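Local coordinates for protein enolase from the environmental genome shotgun sequencing of the Sargasso Sea (PDB 2QGY) that is of unknown function but, as a magnesium-binding member of the enolase superfamily, probably abstracts a proton next to the carboxylate of an acid substrate, at residues A[230-242]-A[259-271]. Numbering follows the deposited sequence. Where two conformers were deposited one is given.
Sequences DGENISLLTEIKN and HFRELISRNAADI
Bends at chi2 (-87°) and chi3 (-69°) curl Arg-266 back so that one face of its guanidinium lies over Ile-234, whose CG2, anti to the backbone N, sits 3.6 Å from Arg-266 CZ. The flat cation suits this place: its face takes a methyl while its edge serves polar partners. In the guanidinium plane, NH2 donates to the anti lone pair of Glu-262 OE2 at 2.9 Å, and NH1 hydrogen-bonds to a water that in turn donates to Thr-238 OG1. Ile-234 also sends CD1 against Glu-262 CG and CG1 toward Leu-263 CD2, which meets Leu-237 CD1 at 3.6 Å. Small Ala-268, whose N closes the Schellman motif on Leu-263 O, lets the chain pass close to helix 234-242, its CB 3.6 Å from Thr-238 CG2. Lys-241 stretches over this turn, bends at chi4 (59°) and places NZ 2.9 Å from Asp-270 OD1; Asp-270 OD2 accepts from Val-248 N. Neighbouring outer helices of the (beta/alpha)7beta barrel thus share an apolar centre, and only the Lys-241 salt bridge crosses between segments. Since Arg-266 NH1 and Ser-235 OG also bind Glu-262 of the second subunit, the charged end joins the dimer interface, where carboxylates probably offset the paired arginines.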
ATOM      1  N   ASP A 230     -13.326  -8.615  -3.572  1.00 17.42           N
ATOM      2  CA  ASP A 230     -12.146  -7.802  -3.287  1.00 17.82           C
ATOM      3  C   ASP A 230     -12.376  -6.353  -3.732  1.00 17.26           C
ATOM      4  O   ASP A 230     -12.867  -6.110  -4.824  1.00 17.83           O
ATOM      5  CB  ASP A 230     -10.904  -8.370  -3.990  1.00 18.08           C
ATOM      6  CG  ASP A 230      -9.620  -7.810  -3.413  1.00 18.65           C
ATOM      7  OD1 ASP A 230      -9.305  -6.648  -3.719  1.00 15.58           O
ATOM      8  OD2 ASP A 230      -8.918  -8.542  -2.673  1.00 23.00           O
ATOM      9  N   GLY A 231     -11.991  -5.392  -2.888  1.00 15.62           N
ATOM     10  CA  GLY A 231     -12.264  -3.976  -3.170  1.00 16.32           C
ATOM     11  C   GLY A 231     -11.544  -3.461  -4.405  1.00 16.11           C
ATOM     12  O   GLY A 231     -11.929  -2.452  -4.974  1.00 17.14           O
ATOM     13  N   GLU A 232     -10.482  -4.144  -4.802  1.00 15.68           N
ATOM     14  CA  GLU A 232      -9.760  -3.763  -6.012  1.00 17.44           C
ATOM     15  C   GLU A 232     -10.355  -4.360  -7.282  1.00 16.61           C
ATOM     16  O   GLU A 232     -10.016  -3.927  -8.385  1.00 16.76           O
ATOM     17  CB  GLU A 232      -8.283  -4.121  -5.916  1.00 17.90           C
ATOM     18  CG  GLU A 232      -7.537  -3.243  -4.928  1.00 22.02           C
ATOM     19  CD  GLU A 232      -6.056  -3.479  -4.997  1.00 26.44           C
ATOM     20  OE1 GLU A 232      -5.396  -2.913  -5.891  1.00 30.65           O
ATOM     21  OE2 GLU A 232      -5.553  -4.231  -4.149  1.00 31.46           O
ATOM     22  N   ASN A 233     -11.222  -5.356  -7.122  1.00 15.80           N
ATOM     23  CA  ASN A 233     -11.881  -5.967  -8.282  1.00 16.78           C
ATOM     24  C   ASN A 233     -13.162  -5.195  -8.565  1.00 16.93           C
ATOM     25  O   ASN A 233     -14.259  -5.636  -8.212  1.00 17.39           O
ATOM     26  CB  ASN A 233     -12.195  -7.447  -8.024  1.00 16.83           C
ATOM     27  CG  ASN A 233     -12.585  -8.204  -9.318  1.00 18.38           C
ATOM     28  OD1 ASN A 233     -13.011  -7.601 -10.304  1.00 20.70           O
ATOM     29  ND2 ASN A 233     -12.382  -9.500  -9.319  1.00 20.14           N
ATOM     30  N   ILE A 234     -13.009  -4.023  -9.164  1.00 17.56           N
ATOM     31  CA  ILE A 234     -14.131  -3.114  -9.337  1.00 18.21           C
ATOM     32  C   ILE A 234     -15.162  -3.757 -10.281  1.00 18.24           C
ATOM     33  O   ILE A 234     -16.384  -3.603 -10.080  1.00 17.42           O
ATOM     34  CB  ILE A 234     -13.671  -1.691  -9.794  1.00 18.56           C
ATOM     35  CG1 ILE A 234     -12.626  -1.135  -8.798  1.00 19.41           C
ATOM     36  CG2 ILE A 234     -14.858  -0.735  -9.901  1.00 18.66           C
ATOM     37  CD1 ILE A 234     -12.131   0.264  -9.120  1.00 19.92           C
ATOM     38  N   SER A 235     -14.664  -4.481 -11.278  1.00 18.30           N
ATOM     39  CA  SER A 235     -15.546  -5.193 -12.212  1.00 19.92           C
ATOM     40  C   SER A 235     -16.529  -6.078 -11.461  1.00 20.77           C
ATOM     41  O   SER A 235     -17.738  -6.052 -11.752  1.00 21.45           O
ATOM     42  CB  SER A 235     -14.713  -6.019 -13.196  1.00 19.90           C
ATOM     43  OG  SER A 235     -13.967  -5.138 -14.013  1.00 22.04           O
ATOM     44  N   LEU A 236     -16.025  -6.867 -10.514  1.00 20.69           N
ATOM     45  CA  LEU A 236     -16.867  -7.777  -9.722  0.50 21.57           C
ATOM     46  C   LEU A 236     -17.775  -7.031  -8.767  1.00 21.48           C
ATOM     47  O   LEU A 236     -18.922  -7.433  -8.547  1.00 21.87           O
ATOM     48  CB  LEU A 236     -16.024  -8.772  -8.929  0.50 21.99           C
ATOM     49  CG  LEU A 236     -15.866 -10.171  -9.498  0.50 22.78           C
ATOM     50  CD1 LEU A 236     -15.025 -10.140 -10.770  0.50 24.18           C
ATOM     51  CD2 LEU A 236     -15.256 -11.101  -8.443  0.50 22.34           C
ATOM     52  N   LEU A 237     -17.277  -5.934  -8.199  1.00 21.97           N
ATOM     53  CA  LEU A 237     -18.127  -5.138  -7.298  1.00 22.19           C
ATOM     54  C   LEU A 237     -19.357  -4.643  -8.048  1.00 22.91           C
ATOM     55  O   LEU A 237     -20.501  -4.709  -7.550  1.00 23.02           O
ATOM     56  CB  LEU A 237     -17.374  -3.924  -6.730  1.00 22.85           C
ATOM     57  CG  LEU A 237     -16.482  -4.050  -5.504  1.00 22.46           C
ATOM     58  CD1 LEU A 237     -15.655  -2.756  -5.393  1.00 21.76           C
ATOM     59  CD2 LEU A 237     -17.320  -4.266  -4.259  1.00 23.48           C
ATOM     60  N   THR A 238     -19.128  -4.107  -9.239  1.00 22.68           N
ATOM     61  CA  THR A 238     -20.240  -3.605 -10.033  1.00 23.61           C
ATOM     62  C   THR A 238     -21.187  -4.760 -10.353  1.00 23.62           C
ATOM     63  O   THR A 238     -22.389  -4.620 -10.233  1.00 24.09           O
ATOM     64  CB  THR A 238     -19.783  -2.861 -11.297  1.00 23.11           C
ATOM     65  OG1 THR A 238     -19.193  -3.792 -12.224  1.00 28.38           O
ATOM     66  CG2 THR A 238     -18.778  -1.720 -10.938  1.00 22.84           C
ATOM     67  N   GLU A 239     -20.636  -5.903 -10.725  1.00 24.97           N
ATOM     68  CA  GLU A 239     -21.462  -7.067 -11.051  1.00 26.81           C
ATOM     69  C   GLU A 239     -22.379  -7.464  -9.865  1.00 26.61           C
ATOM     70  O   GLU A 239     -23.583  -7.686 -10.041  1.00 26.49           O
ATOM     71  CB  GLU A 239     -20.580  -8.221 -11.481  1.00 27.17           C
ATOM     72  CG  GLU A 239     -21.307  -9.546 -11.541  1.00 32.04           C
ATOM     73  CD  GLU A 239     -20.460 -10.619 -12.152  1.00 35.82           C
ATOM     74  OE1 GLU A 239     -19.523 -10.258 -12.908  1.00 39.88           O
ATOM     75  OE2 GLU A 239     -20.751 -11.811 -11.895  1.00 38.59           O
ATOM     76  N   ILE A 240     -21.812  -7.528  -8.668  1.00 25.28           N
ATOM     77  CA  ILE A 240     -22.590  -7.821  -7.452  1.00 25.30           C
ATOM     78  C   ILE A 240     -23.647  -6.786  -7.171  1.00 25.44           C
ATOM     79  O   ILE A 240     -24.813  -7.131  -6.911  1.00 25.64           O
ATOM     80  CB  ILE A 240     -21.695  -7.947  -6.179  1.00 25.36           C
ATOM     81  CG1 ILE A 240     -20.845  -9.222  -6.239  1.00 24.56           C
ATOM     82  CG2 ILE A 240     -22.575  -7.899  -4.890  1.00 26.43           C
ATOM     83  CD1 ILE A 240     -21.588 -10.529  -5.995  1.00 26.57           C
ATOM     84  N   LYS A 241     -23.257  -5.516  -7.198  1.00 24.77           N
ATOM     85  CA  LYS A 241     -24.201  -4.439  -6.891  1.00 26.20           C
ATOM     86  C   LYS A 241     -25.367  -4.470  -7.872  1.00 27.04           C
ATOM     87  O   LYS A 241     -26.509  -4.196  -7.485  1.00 28.66           O
ATOM     88  CB  LYS A 241     -23.504  -3.078  -6.931  1.00 25.96           C
ATOM     89  CG  LYS A 241     -24.435  -1.896  -6.844  1.00 26.93           C
ATOM     90  CD  LYS A 241     -23.677  -0.608  -6.611  1.00 23.62           C
ATOM     91  CE  LYS A 241     -24.436   0.610  -7.146  1.00 25.91           C
ATOM     92  NZ  LYS A 241     -25.767   0.841  -6.570  1.00 28.76           N
ATOM     93  N   ASN A 242     -25.078  -4.838  -9.117  1.00 27.25           N
ATOM     94  CA  ASN A 242     -26.078  -4.846 -10.196  1.00 27.94           C
ATOM     95  C   ASN A 242     -27.008  -6.055 -10.147  1.00 27.86           C
ATOM     96  O   ASN A 242     -28.117  -6.014 -10.704  1.00 28.49           O
ATOM     97  CB  ASN A 242     -25.397  -4.786 -11.578  1.00 28.13           C
ATOM     98  CG  ASN A 242     -24.640  -3.451 -11.831  1.00 31.06           C
ATOM     99  OD1 ASN A 242     -24.848  -2.439 -11.139  1.00 35.08           O
ATOM    100  ND2 ASN A 242     -23.764  -3.457 -12.834  1.00 31.07           N
ATOM    101  N   HIS A 259      -8.499   5.612  -5.910  1.00 15.64           N
ATOM    102  CA  HIS A 259      -9.311   4.381  -5.936  1.00 16.04           C
ATOM    103  C   HIS A 259     -10.783   4.734  -5.662  1.00 15.78           C
ATOM    104  O   HIS A 259     -11.687   4.236  -6.349  1.00 15.19           O
ATOM    105  CB  HIS A 259      -8.795   3.369  -4.916  1.00 16.28           C
ATOM    106  CG  HIS A 259      -9.680   2.164  -4.762  1.00 17.25           C
ATOM    107  ND1 HIS A 259      -9.797   1.195  -5.733  1.00 18.79           N
ATOM    108  CD2 HIS A 259     -10.560   1.836  -3.793  1.00 17.41           C
ATOM    109  CE1 HIS A 259     -10.650   0.275  -5.327  1.00 20.14           C
ATOM    110  NE2 HIS A 259     -11.142   0.647  -4.157  1.00 17.94           N
ATOM    111  N   PHE A 260     -11.027   5.577  -4.663  1.00 15.08           N
ATOM    112  CA  PHE A 260     -12.430   5.923  -4.341  1.00 15.45           C
ATOM    113  C   PHE A 260     -13.112   6.728  -5.436  1.00 15.60           C
ATOM    114  O   PHE A 260     -14.313   6.517  -5.693  1.00 15.82           O
ATOM    115  CB  PHE A 260     -12.569   6.561  -2.951  1.00 15.52           C
ATOM    116  CG  PHE A 260     -12.257   5.589  -1.814  1.00 15.72           C
ATOM    117  CD1 PHE A 260     -13.242   4.747  -1.310  1.00 17.78           C
ATOM    118  CD2 PHE A 260     -10.947   5.439  -1.356  1.00 15.95           C
ATOM    119  CE1 PHE A 260     -12.958   3.809  -0.307  1.00 17.40           C
ATOM    120  CE2 PHE A 260     -10.645   4.510  -0.354  1.00 18.76           C
ATOM    121  CZ  PHE A 260     -11.644   3.688   0.162  1.00 18.05           C
ATOM    122  N   ARG A 261     -12.355   7.579  -6.125  1.00 15.46           N
ATOM    123  CA  ARG A 261     -12.899   8.275  -7.292  1.00 15.88           C
ATOM    124  C   ARG A 261     -13.276   7.286  -8.386  1.00 16.87           C
ATOM    125  O   ARG A 261     -14.286   7.467  -9.024  1.00 17.00           O
ATOM    126  CB  ARG A 261     -11.935   9.344  -7.824  1.00 18.50           C
ATOM    127  CG  ARG A 261     -12.019  10.580  -6.978  1.00 16.94           C
ATOM    128  CD  ARG A 261     -10.848  11.515  -7.176  1.00 22.72           C
ATOM    129  NE  ARG A 261     -11.025  12.686  -6.329  1.00 24.48           N
ATOM    130  CZ  ARG A 261     -10.049  13.543  -6.034  1.00 24.69           C
ATOM    131  NH1 ARG A 261      -8.831  13.360  -6.526  1.00 28.63           N
ATOM    132  NH2 ARG A 261     -10.297  14.591  -5.268  1.00 27.57           N
ATOM    133  N   GLU A 262     -12.448   6.268  -8.612  1.00 16.90           N
ATOM    134  CA  GLU A 262     -12.793   5.214  -9.578  1.00 16.47           C
ATOM    135  C   GLU A 262     -14.070   4.488  -9.149  1.00 16.54           C
ATOM    136  O   GLU A 262     -14.915   4.210 -10.003  1.00 17.53           O
ATOM    137  CB  GLU A 262     -11.647   4.219  -9.745  1.00 15.53           C
ATOM    138  CG  GLU A 262     -11.923   3.032 -10.733  1.00 17.49           C
ATOM    139  CD  GLU A 262     -12.006   3.449 -12.195  1.00 20.73           C
ATOM    140  OE1 GLU A 262     -11.568   4.563 -12.517  1.00 22.74           O
ATOM    141  OE2 GLU A 262     -12.516   2.647 -13.023  1.00 22.26           O
ATOM    142  N   LEU A 263     -14.214   4.149  -7.864  1.00 15.98           N
ATOM    143  CA  LEU A 263     -15.448   3.466  -7.405  1.00 15.60           C
ATOM    144  C   LEU A 263     -16.657   4.356  -7.676  1.00 16.37           C
ATOM    145  O   LEU A 263     -17.689   3.881  -8.124  1.00 18.14           O
ATOM    146  CB  LEU A 263     -15.415   3.122  -5.904  1.00 15.50           C
ATOM    147  CG  LEU A 263     -14.370   2.109  -5.416  1.00 16.35           C
ATOM    148  CD1 LEU A 263     -14.416   2.178  -3.896  1.00 16.88           C
ATOM    149  CD2 LEU A 263     -14.756   0.690  -5.877  1.00 17.45           C
ATOM    150  N   ILE A 264     -16.518   5.656  -7.425  1.00 17.06           N
ATOM    151  CA  ILE A 264     -17.634   6.575  -7.722  1.00 17.25           C
ATOM    152  C   ILE A 264     -17.987   6.566  -9.218  1.00 18.72           C
ATOM    153  O   ILE A 264     -19.178   6.500  -9.580  1.00 19.21           O
ATOM    154  CB  ILE A 264     -17.337   8.013  -7.245  1.00 17.06           C
ATOM    155  CG1 ILE A 264     -17.299   8.104  -5.722  1.00 16.04           C
ATOM    156  CG2 ILE A 264     -18.437   9.008  -7.704  1.00 17.99           C
ATOM    157  CD1 ILE A 264     -16.720   9.471  -5.214  1.00 15.82           C
ATOM    158  N   SER A 265     -16.949   6.630 -10.056  1.00 19.89           N
ATOM    159  CA  SER A 265     -17.062   6.693 -11.531  0.50 20.64           C
ATOM    160  C   SER A 265     -17.799   5.503 -12.066  1.00 20.76           C
ATOM    161  O   SER A 265     -18.556   5.599 -13.036  1.00 20.77           O
ATOM    162  CB  SER A 265     -15.670   6.659 -12.181  0.50 20.42           C
ATOM    163  OG  SER A 265     -14.999   7.883 -12.021  0.50 22.99           O
ATOM    164  N   ARG A 266     -17.532   4.362 -11.436  1.00 19.75           N
ATOM    165  CA  ARG A 266     -18.026   3.085 -11.892  1.00 19.63           C
ATOM    166  C   ARG A 266     -19.346   2.651 -11.233  1.00 19.02           C
ATOM    167  O   ARG A 266     -19.813   1.536 -11.480  1.00 19.10           O
ATOM    168  CB  ARG A 266     -16.953   2.017 -11.632  1.00 18.96           C
ATOM    169  CG  ARG A 266     -15.627   2.210 -12.433  1.00 19.87           C
ATOM    170  CD  ARG A 266     -15.671   1.557 -13.819  1.00 19.93           C
ATOM    171  NE  ARG A 266     -15.678   0.107 -13.709  1.00 21.43           N
ATOM    172  CZ  ARG A 266     -14.592  -0.648 -13.463  1.00 22.61           C
ATOM    173  NH1 ARG A 266     -14.721  -1.961 -13.376  1.00 20.49           N
ATOM    174  NH2 ARG A 266     -13.376  -0.109 -13.322  1.00 21.76           N
ATOM    175  N   ASN A 267     -19.912   3.503 -10.394  1.00 20.30           N
ATOM    176  CA  ASN A 267     -21.099   3.163  -9.589  1.00 22.04           C
ATOM    177  C   ASN A 267     -20.919   1.803  -8.926  1.00 21.44           C
ATOM    178  O   ASN A 267     -21.782   0.921  -9.030  1.00 21.05           O
ATOM    179  CB  ASN A 267     -22.393   3.182 -10.453  1.00 23.38           C
ATOM    180  CG  ASN A 267     -22.676   4.557 -11.039  1.00 27.84           C
ATOM    181  OD1 ASN A 267     -23.010   4.695 -12.226  1.00 35.44           O
ATOM    182  ND2 ASN A 267     -22.494   5.590 -10.221  1.00 30.40           N
ATOM    183  N   ALA A 268     -19.788   1.627  -8.235  1.00 18.97           N
ATOM    184  CA  ALA A 268     -19.413   0.294  -7.799  1.00 18.48           C
ATOM    185  C   ALA A 268     -19.861  -0.067  -6.376  1.00 17.93           C
ATOM    186  O   ALA A 268     -19.730  -1.221  -5.951  1.00 19.35           O
ATOM    187  CB  ALA A 268     -17.891   0.081  -7.964  1.00 18.04           C
ATOM    188  N   ALA A 269     -20.419   0.889  -5.662  1.00 16.78           N
ATOM    189  CA  ALA A 269     -20.808   0.672  -4.274  1.00 16.45           C
ATOM    190  C   ALA A 269     -21.815   1.695  -3.812  1.00 16.36           C
ATOM    191  O   ALA A 269     -21.972   2.752  -4.409  1.00 16.90           O
ATOM    192  CB  ALA A 269     -19.575   0.678  -3.350  1.00 16.55           C
ATOM    193  N   ASP A 270     -22.494   1.362  -2.725  1.00 15.13           N
ATOM    194  CA  ASP A 270     -23.515   2.224  -2.142  1.00 16.04           C
ATOM    195  C   ASP A 270     -22.959   3.006  -0.941  1.00 15.88           C
ATOM    196  O   ASP A 270     -23.435   4.105  -0.621  1.00 16.05           O
ATOM    197  CB  ASP A 270     -24.679   1.331  -1.701  1.00 16.62           C
ATOM    198  CG  ASP A 270     -25.302   0.585  -2.886  1.00 19.45           C
ATOM    199  OD1 ASP A 270     -25.890   1.295  -3.710  1.00 24.79           O
ATOM    200  OD2 ASP A 270     -25.181  -0.658  -3.040  1.00 19.70           O
ATOM    201  N   ILE A 271     -21.963   2.416  -0.278  1.00 14.65           N
ATOM    202  CA  ILE A 271     -21.382   2.986   0.952  1.00 15.18           C
ATOM    203  C   ILE A 271     -19.885   2.697   0.910  1.00 14.68           C
ATOM    204  O   ILE A 271     -19.478   1.616   0.534  1.00 13.77           O
ATOM    205  CB  ILE A 271     -21.979   2.289   2.225  1.00 16.01           C
ATOM    206  CG1 ILE A 271     -23.511   2.470   2.302  1.00 15.69           C
ATOM    207  CG2 ILE A 271     -21.282   2.800   3.534  1.00 14.66           C
ATOM    208  CD1 ILE A 271     -24.214   1.512   3.305  1.00 17.13           C
TER
HETATM  209  O   HOH W   1     -12.666  -0.626  -2.358  1.00 19.81           O
HETATM  210  O   HOH W   2     -17.525  -2.700 -13.898  1.00 28.75           O
HETATM  211  O   HOH W   3     -23.859   0.155 -10.859  1.00 44.33           O